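Local coordinates for lectin 2 (Agrocybe aegerita, PDB 4TQJ), which binds sugars as a fungal lectin, specifically recognising N-acetylglucosamine at the non-reducing ends of glycans, at residues W223-T236 / I243-L255. The protein carries 1 engineered substitution. Numbering follows the deposited sequence.
Sequences WKIGDHPRFVADLT and IIGCGKAGCWVAL
Phe231 and Ile244 form the central hydrogen-bonded pair of an antiparallel hairpin, the first two strands (230-233 and 242-246) of a four-stranded blade in what the seven sheets and FG-GAP-like repeats identify as a beta-propeller. Phe231 N donates to Ile244 O at 2.7 Å, nearly in line with the carbonyl (175°), while the return bond, Ile244 N to Phe231 O, is longer and tilted 22° from the carbonyl plane. A bond from Cys246 N to Pro229 O continues the ladder just before strand 230-233. Arg230 faces Gly245 in one flanking non-hydrogen-bonded pair; in the other, Val232 and Ile243 lie side by side, pointing the same way, their CG1 atoms 3.9 Å apart. The bare glycine backbone accommodates Trp223, whose CZ3 edge lies 3.5 Å from Gly245 C; farther along, its six-membered ring meets the five-membered ring of Trp252 obliquely, planes at 82°. Bends at chi2 and chi3 carry the Arg230 guanidinium back over its own segment, where Trp223 CB covers it; Arg230 NE donates to His228 O (2.9 Å) close to the guanidinium plane, and NH1 is held by Phe216 O. On the other face, Cys246 SG makes a sulfur-aromatic contact at the edge of the Phe231 ring, 4.1 Å from CE2. The Leu235 side chain crosses that of Ile244 at about a right angle, Leu235 CD1 being 3.9 Å from Ile244 CB. Where the strands part, one water hydrogen-bonds Asp227 O (2.6 Å) and Cys246 O (2.9 Å), bridging the segments. Backbone bonds thus set the register, while the Arg230-Val232 face packs on strand 173-177 of the preceding blade and the Phe231-Ile244 face on Ile287 of the following one.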
ATOM      1  N   TRP A 223     -39.719  -7.618  -7.375  1.00 15.83           N
ATOM      2  CA  TRP A 223     -38.510  -6.836  -7.101  1.00 14.48           C
ATOM      3  C   TRP A 223     -38.226  -5.801  -8.200  1.00 13.99           C
ATOM      4  O   TRP A 223     -37.949  -6.174  -9.332  1.00 14.33           O
ATOM      5  CB  TRP A 223     -37.315  -7.794  -6.949  1.00 13.77           C
ATOM      6  CG  TRP A 223     -37.449  -8.642  -5.716  1.00 14.94           C
ATOM      7  CD1 TRP A 223     -38.225  -9.768  -5.565  1.00 14.88           C
ATOM      8  CD2 TRP A 223     -36.835  -8.405  -4.447  1.00 11.17           C
ATOM      9  NE1 TRP A 223     -38.114 -10.245  -4.276  1.00 13.85           N
ATOM     10  CE2 TRP A 223     -37.273  -9.421  -3.568  1.00 15.08           C
ATOM     11  CE3 TRP A 223     -35.953  -7.432  -3.963  1.00 12.25           C
ATOM     12  CZ2 TRP A 223     -36.849  -9.500  -2.236  1.00 14.14           C
ATOM     13  CZ3 TRP A 223     -35.540  -7.502  -2.638  1.00 12.42           C
ATOM     14  CH2 TRP A 223     -35.993  -8.526  -1.788  1.00 12.85           C
ATOM     15  N   LYS A 224     -38.273  -4.507  -7.871  1.00 13.14           N
ATOM     16  CA  LYS A 224     -38.044  -3.480  -8.892  1.00 16.09           C
ATOM     17  C   LYS A 224     -36.682  -2.782  -8.788  1.00 17.30           C
ATOM     18  O   LYS A 224     -36.182  -2.516  -7.687  1.00 13.98           O
ATOM     19  CB  LYS A 224     -39.151  -2.431  -8.880  1.00 18.70           C
ATOM     20  CG  LYS A 224     -40.564  -2.975  -9.016  1.00 22.64           C
ATOM     21  CD  LYS A 224     -41.521  -1.790  -8.976  1.00 29.40           C
ATOM     22  CE  LYS A 224     -42.956  -2.202  -8.687  1.00 40.67           C
ATOM     23  NZ  LYS A 224     -43.827  -0.998  -8.478  1.00 40.79           N
ATOM     24  N   ILE A 225     -36.105  -2.472  -9.949  1.00 17.12           N
ATOM     25  CA  ILE A 225     -34.793  -1.827 -10.016  1.00 17.33           C
ATOM     26  C   ILE A 225     -34.657  -0.583  -9.108  1.00 20.56           C
ATOM     27  O   ILE A 225     -33.669  -0.421  -8.391  1.00 21.21           O
ATOM     28  CB  ILE A 225     -34.391  -1.508 -11.475  1.00 16.82           C
ATOM     29  CG1 ILE A 225     -34.121  -2.811 -12.229  1.00 15.39           C
ATOM     30  CG2 ILE A 225     -33.143  -0.626 -11.513  1.00 16.77           C
ATOM     31  CD1 ILE A 225     -32.952  -3.616 -11.625  1.00 14.34           C
ATOM     32  N   GLY A 226     -35.622   0.313  -9.085  1.00 14.88           N
ATOM     33  CA  GLY A 226     -35.351   1.448  -8.208  1.00 29.18           C
ATOM     34  C   GLY A 226     -35.348   1.040  -6.735  1.00 24.68           C
ATOM     35  O   GLY A 226     -34.363   1.106  -5.965  1.00 22.48           O
ATOM     36  N   ASP A 227     -36.497   0.507  -6.391  1.00 18.52           N
ATOM     37  CA  ASP A 227     -37.052   0.552  -5.075  1.00 18.10           C
ATOM     38  C   ASP A 227     -36.551  -0.559  -4.168  1.00 18.54           C
ATOM     39  O   ASP A 227     -36.643  -0.442  -2.948  1.00 14.28           O
ATOM     40  CB  ASP A 227     -38.559   0.445  -5.283  1.00 18.74           C
ATOM     41  CG  ASP A 227     -39.041   1.351  -6.413  1.00 21.68           C
ATOM     42  OD1 ASP A 227     -39.891   0.934  -7.222  1.00 23.96           O
ATOM     43  OD2 ASP A 227     -38.558   2.495  -6.490  1.00 24.11           O
ATOM     44  N   HIS A 228     -36.021  -1.619  -4.776  1.00 15.04           N
ATOM     45  CA  HIS A 228     -35.642  -2.833  -4.057  1.00 13.67           C
ATOM     46  C   HIS A 228     -34.250  -3.294  -4.442  1.00 15.22           C
ATOM     47  O   HIS A 228     -34.099  -4.215  -5.258  1.00 14.20           O
ATOM     48  CB  HIS A 228     -36.632  -3.957  -4.338  1.00 13.48           C
ATOM     49  CG  HIS A 228     -38.059  -3.565  -4.116  1.00 15.23           C
ATOM     50  ND1 HIS A 228     -38.985  -3.522  -5.136  1.00 14.74           N
ATOM     51  CD2 HIS A 228     -38.715  -3.177  -2.999  1.00 10.68           C
ATOM     52  CE1 HIS A 228     -40.153  -3.137  -4.654  1.00 16.71           C
ATOM     53  NE2 HIS A 228     -40.015  -2.916  -3.357  1.00 12.64           N
ATOM     54  N   PRO A 229     -33.228  -2.655  -3.860  1.00 15.09           N
ATOM     55  CA  PRO A 229     -31.828  -3.004  -4.128  1.00 13.64           C
ATOM     56  C   PRO A 229     -31.513  -4.463  -3.789  1.00 15.28           C
ATOM     57  O   PRO A 229     -32.016  -4.978  -2.794  1.00 14.20           O
ATOM     58  CB  PRO A 229     -31.041  -2.053  -3.211  1.00 16.49           C
ATOM     59  CG  PRO A 229     -32.041  -1.540  -2.209  1.00 16.42           C
ATOM     60  CD  PRO A 229     -33.348  -1.519  -2.927  1.00 14.28           C
ATOM     61  N   ARG A 230     -30.711  -5.112  -4.626  1.00 13.06           N
ATOM     62  CA  ARG A 230     -30.269  -6.481  -4.376  1.00 10.71           C
ATOM     63  C   ARG A 230     -28.755  -6.573  -4.453  1.00 11.72           C
ATOM     64  O   ARG A 230     -28.117  -5.889  -5.260  1.00 10.95           O
ATOM     65  CB  ARG A 230     -30.901  -7.455  -5.367  1.00 10.72           C
ATOM     66  CG  ARG A 230     -32.342  -7.838  -4.999  1.00 10.96           C
ATOM     67  CD  ARG A 230     -33.196  -7.967  -6.258  1.00 12.23           C
ATOM     68  NE  ARG A 230     -33.568  -6.650  -6.781  1.00 11.53           N
ATOM     69  CZ  ARG A 230     -34.025  -6.427  -8.014  1.00 15.02           C
ATOM     70  NH1 ARG A 230     -34.164  -7.437  -8.875  1.00 11.29           N
ATOM     71  NH2 ARG A 230     -34.333  -5.191  -8.390  1.00 12.67           N
ATOM     72  N   PHE A 231     -28.198  -7.456  -3.635  1.00 12.38           N
ATOM     73  CA  PHE A 231     -26.756  -7.580  -3.496  1.00 12.13           C
ATOM     74  C   PHE A 231     -26.308  -9.030  -3.475  1.00 13.85           C
ATOM     75  O   PHE A 231     -27.060  -9.927  -3.078  1.00 13.50           O
ATOM     76  CB  PHE A 231     -26.305  -6.946  -2.178  1.00 13.77           C
ATOM     77  CG  PHE A 231     -26.865  -5.584  -1.930  1.00 13.07           C
ATOM     78  CD1 PHE A 231     -26.170  -4.452  -2.331  1.00 13.35           C
ATOM     79  CD2 PHE A 231     -28.080  -5.429  -1.290  1.00 14.82           C
ATOM     80  CE1 PHE A 231     -26.674  -3.182  -2.095  1.00 14.12           C
ATOM     81  CE2 PHE A 231     -28.604  -4.159  -1.049  1.00 14.46           C
ATOM     82  CZ  PHE A 231     -27.890  -3.030  -1.448  1.00 13.66           C
ATOM     83  N   VAL A 232     -25.062  -9.257  -3.863  1.00 15.09           N
ATOM     84  CA  VAL A 232     -24.431 -10.552  -3.626  1.00 17.20           C
ATOM     85  C   VAL A 232     -23.254 -10.353  -2.688  1.00 12.48           C
ATOM     86  O   VAL A 232     -22.479  -9.419  -2.851  1.00 17.64           O
ATOM     87  CB  VAL A 232     -23.992 -11.235  -4.932  1.00 16.23           C
ATOM     88  CG1 VAL A 232     -25.220 -11.694  -5.702  1.00 14.36           C
ATOM     89  CG2 VAL A 232     -23.165 -10.281  -5.769  1.00 18.67           C
ATOM     90  N   ALA A 233     -23.125 -11.217  -1.692  1.00 10.55           N
ATOM     91  CA  ALA A 233     -22.146 -10.975  -0.644  1.00 14.12           C
ATOM     92  C   ALA A 233     -22.089 -12.186   0.248  1.00 12.93           C
ATOM     93  O   ALA A 233     -23.099 -12.844   0.449  1.00 12.12           O
ATOM     94  CB  ALA A 233     -22.543  -9.735   0.173  1.00 11.94           C
ATOM     95  N   ASP A 234     -20.910 -12.489   0.782  1.00 12.72           N
ATOM     96  CA  ASP A 234     -20.786 -13.590   1.713  1.00 13.55           C
ATOM     97  C   ASP A 234     -21.359 -13.194   3.061  1.00 15.86           C
ATOM     98  O   ASP A 234     -20.806 -12.327   3.738  1.00 14.30           O
ATOM     99  CB  ASP A 234     -19.328 -13.990   1.887  1.00 17.88           C
ATOM    100  CG  ASP A 234     -19.177 -15.266   2.671  1.00 20.22           C
ATOM    101  OD1 ASP A 234     -20.221 -15.862   3.028  1.00 16.13           O
ATOM    102  OD2 ASP A 234     -18.022 -15.686   2.906  1.00 18.62           O
ATOM    103  N   LEU A 235     -22.459 -13.847   3.438  1.00 10.79           N
ATOM    104  CA  LEU A 235     -23.146 -13.605   4.703  1.00 14.95           C
ATOM    105  C   LEU A 235     -22.931 -14.736   5.718  1.00 12.81           C
ATOM    106  O   LEU A 235     -23.472 -14.691   6.819  1.00 15.42           O
ATOM    107  CB  LEU A 235     -24.655 -13.456   4.442  1.00 10.96           C
ATOM    108  CG  LEU A 235     -25.039 -12.394   3.402  1.00 10.99           C
ATOM    109  CD1 LEU A 235     -26.563 -12.290   3.248  1.00 14.73           C
ATOM    110  CD2 LEU A 235     -24.439 -11.048   3.741  1.00 12.20           C
ATOM    111  N   THR A 236     -22.160 -15.752   5.349  1.00 14.34           N
ATOM    112  CA  THR A 236     -21.930 -16.882   6.260  1.00 15.17           C
ATOM    113  C   THR A 236     -20.457 -17.111   6.579  1.00 17.47           C
ATOM    114  O   THR A 236     -20.126 -17.848   7.502  1.00 16.53           O
ATOM    115  CB  THR A 236     -22.470 -18.166   5.681  1.00 17.01           C
ATOM    116  OG1 THR A 236     -21.777 -18.447   4.458  1.00 16.97           O
ATOM    117  CG2 THR A 236     -23.971 -18.021   5.417  1.00 15.72           C
ATOM    118  N   ILE A 243     -27.210 -14.211  -1.283  1.00 13.95           N
ATOM    119  CA  ILE A 243     -28.011 -13.169  -1.896  1.00 13.98           C
ATOM    120  C   ILE A 243     -28.897 -12.475  -0.874  1.00 13.43           C
ATOM    121  O   ILE A 243     -29.493 -13.119  -0.015  1.00 13.53           O
ATOM    122  CB  ILE A 243     -28.829 -13.709  -3.068  1.00 13.56           C
ATOM    123  CG1 ILE A 243     -27.880 -14.073  -4.214  1.00 13.14           C
ATOM    124  CG2 ILE A 243     -29.840 -12.688  -3.531  1.00 13.51           C
ATOM    125  CD1 ILE A 243     -28.560 -14.748  -5.352  1.00 15.32           C
ATOM    126  N   ILE A 244     -28.945 -11.149  -0.956  1.00 12.29           N
ATOM    127  CA  ILE A 244     -29.760 -10.364  -0.047  1.00 11.18           C
ATOM    128  C   ILE A 244     -30.344  -9.178  -0.790  1.00 10.78           C
ATOM    129  O   ILE A 244     -29.732  -8.653  -1.711  1.00 12.71           O
ATOM    130  CB  ILE A 244     -28.957  -9.917   1.207  1.00 14.28           C
ATOM    131  CG1 ILE A 244     -29.823  -9.086   2.159  1.00 13.83           C
ATOM    132  CG2 ILE A 244     -27.691  -9.156   0.799  1.00 12.27           C
ATOM    133  CD1 ILE A 244     -29.235  -8.936   3.572  1.00 11.67           C
ATOM    134  N   GLY A 245     -31.554  -8.785  -0.413  1.00 11.96           N
ATOM    135  CA  GLY A 245     -32.233  -7.700  -1.087  1.00 12.79           C
ATOM    136  C   GLY A 245     -33.133  -6.974  -0.113  1.00 12.71           C
ATOM    137  O   GLY A 245     -33.707  -7.587   0.783  1.00 13.06           O
ATOM    138  N   CYS A 246     -33.241  -5.665  -0.284  1.00 15.06           N
ATOM    139  CA  CYS A 246     -34.127  -4.855   0.539  1.00 15.12           C
ATOM    140  C   CYS A 246     -35.451  -4.686  -0.195  1.00 14.27           C
ATOM    141  O   CYS A 246     -35.516  -3.999  -1.212  1.00 14.17           O
ATOM    142  CB  CYS A 246     -33.501  -3.484   0.791  1.00 12.18           C
ATOM    143  SG  CYS A 246     -31.825  -3.581   1.455  1.00 15.03           S
ATOM    144  N   GLY A 247     -36.493  -5.324   0.327  1.00 11.50           N
ATOM    145  CA  GLY A 247     -37.775  -5.373  -0.343  1.00 13.79           C
ATOM    146  C   GLY A 247     -38.828  -4.490   0.295  1.00 13.61           C
ATOM    147  O   GLY A 247     -38.551  -3.350   0.643  1.00 14.17           O
ATOM    148  N   LYS A 248     -40.043  -5.015   0.420  1.00 14.45           N
ATOM    149  CA  LYS A 248     -41.149  -4.250   0.992  1.00 12.96           C
ATOM    150  C   LYS A 248     -41.127  -4.384   2.499  1.00 14.61           C
ATOM    151  O   LYS A 248     -40.995  -3.386   3.225  1.00 15.35           O
ATOM    152  CB  LYS A 248     -42.487  -4.780   0.449  1.00 16.35           C
ATOM    153  CG  LYS A 248     -43.732  -4.019   0.903  1.00 17.35           C
ATOM    154  CD  LYS A 248     -45.005  -4.741   0.443  1.00 16.91           C
ATOM    155  CE  LYS A 248     -46.235  -3.841   0.489  1.00 21.31           C
ATOM    156  NZ  LYS A 248     -46.547  -3.338   1.849  1.00 21.85           N
ATOM    157  N   ALA A 249     -41.248  -5.626   2.969  1.00 14.33           N
ATOM    158  CA  ALA A 249     -41.371  -5.903   4.402  1.00 14.41           C
ATOM    159  C   ALA A 249     -40.038  -5.773   5.132  1.00 17.43           C
ATOM    160  O   ALA A 249     -40.016  -5.671   6.355  1.00 15.83           O
ATOM    161  CB  ALA A 249     -41.990  -7.287   4.651  1.00 12.62           C
ATOM    162  N   GLY A 250     -38.932  -5.740   4.388  1.00 11.71           N
ATOM    163  CA  GLY A 250     -37.604  -5.700   5.000  1.00 13.87           C
ATOM    164  C   GLY A 250     -36.544  -6.364   4.130  1.00 14.87           C
ATOM    165  O   GLY A 250     -36.676  -6.354   2.916  1.00 15.36           O
ATOM    166  N   CYS A 251     -35.505  -6.936   4.745  1.00 15.57           N
ATOM    167  CA  CYS A 251     -34.451  -7.634   4.003  1.00 11.95           C
ATOM    168  C   CYS A 251     -34.675  -9.138   3.943  1.00 15.25           C
ATOM    169  O   CYS A 251     -34.846  -9.803   4.974  1.00 11.25           O
ATOM    170  CB  CYS A 251     -33.072  -7.374   4.617  1.00 15.59           C
ATOM    171  SG  CYS A 251     -32.634  -5.649   4.745  1.00 15.65           S
ATOM    172  N   TRP A 252     -34.658  -9.652   2.720  1.00 12.16           N
ATOM    173  CA  TRP A 252     -34.834 -11.064   2.432  1.00 15.84           C
ATOM    174  C   TRP A 252     -33.500 -11.662   1.993  1.00 13.87           C
ATOM    175  O   TRP A 252     -32.803 -11.060   1.176  1.00 11.57           O
ATOM    176  CB  TRP A 252     -35.813 -11.203   1.273  1.00 15.28           C
ATOM    177  CG  TRP A 252     -37.211 -10.842   1.650  1.00 17.97           C
ATOM    178  CD1 TRP A 252     -37.800  -9.608   1.573  1.00 16.96           C
ATOM    179  CD2 TRP A 252     -38.208 -11.736   2.155  1.00 15.46           C
ATOM    180  NE1 TRP A 252     -39.106  -9.682   2.016  1.00 17.83           N
ATOM    181  CE2 TRP A 252     -39.380 -10.979   2.370  1.00 16.92           C
ATOM    182  CE3 TRP A 252     -38.222 -13.106   2.441  1.00 14.88           C
ATOM    183  CZ2 TRP A 252     -40.559 -11.548   2.868  1.00 16.99           C
ATOM    184  CZ3 TRP A 252     -39.393 -13.671   2.948  1.00 16.60           C
ATOM    185  CH2 TRP A 252     -40.547 -12.892   3.144  1.00 16.98           C
ATOM    186  N   VAL A 253     -33.135 -12.829   2.524  1.00 15.07           N
ATOM    187  CA  VAL A 253     -31.964 -13.522   2.005  1.00 13.36           C
ATOM    188  C   VAL A 253     -32.189 -14.989   1.647  1.00 18.10           C
ATOM    189  O   VAL A 253     -33.082 -15.656   2.186  1.00 17.56           O
ATOM    190  CB  VAL A 253     -30.675 -13.362   2.893  1.00 19.17           C
ATOM    191  CG1 VAL A 253     -30.782 -12.207   3.872  1.00 12.60           C
ATOM    192  CG2 VAL A 253     -30.326 -14.661   3.580  1.00 19.88           C
ATOM    193  N   ALA A 254     -31.379 -15.456   0.705  1.00 11.96           N
ATOM    194  CA  ALA A 254     -31.298 -16.864   0.378  1.00 15.71           C
ATOM    195  C   ALA A 254     -29.822 -17.248   0.449  1.00 18.02           C
ATOM    196  O   ALA A 254     -28.976 -16.655  -0.245  1.00 15.34           O
ATOM    197  CB  ALA A 254     -31.844 -17.116  -1.002  1.00 13.04           C
ATOM    198  N   LEU A 255     -29.514 -18.241   1.275  1.00 12.63           N
ATOM    199  CA  LEU A 255     -28.133 -18.603   1.531  1.00 12.52           C
ATOM    200  C   LEU A 255     -27.599 -19.660   0.552  1.00 15.07           C
ATOM    201  O   LEU A 255     -28.290 -20.625   0.198  1.00 14.49           O
ATOM    202  CB  LEU A 255     -27.960 -19.055   2.978  1.00 14.78           C
ATOM    203  CG  LEU A 255     -28.327 -18.077   4.104  1.00 12.71           C
ATOM    204  CD1 LEU A 255     -28.280 -18.818   5.430  1.00 21.91           C
ATOM    205  CD2 LEU A 255     -27.399 -16.853   4.132  1.00 14.30           C
TER
HETATM  206  O   HOH W   1     -36.404  -1.317  -0.556  1.00 14.85           O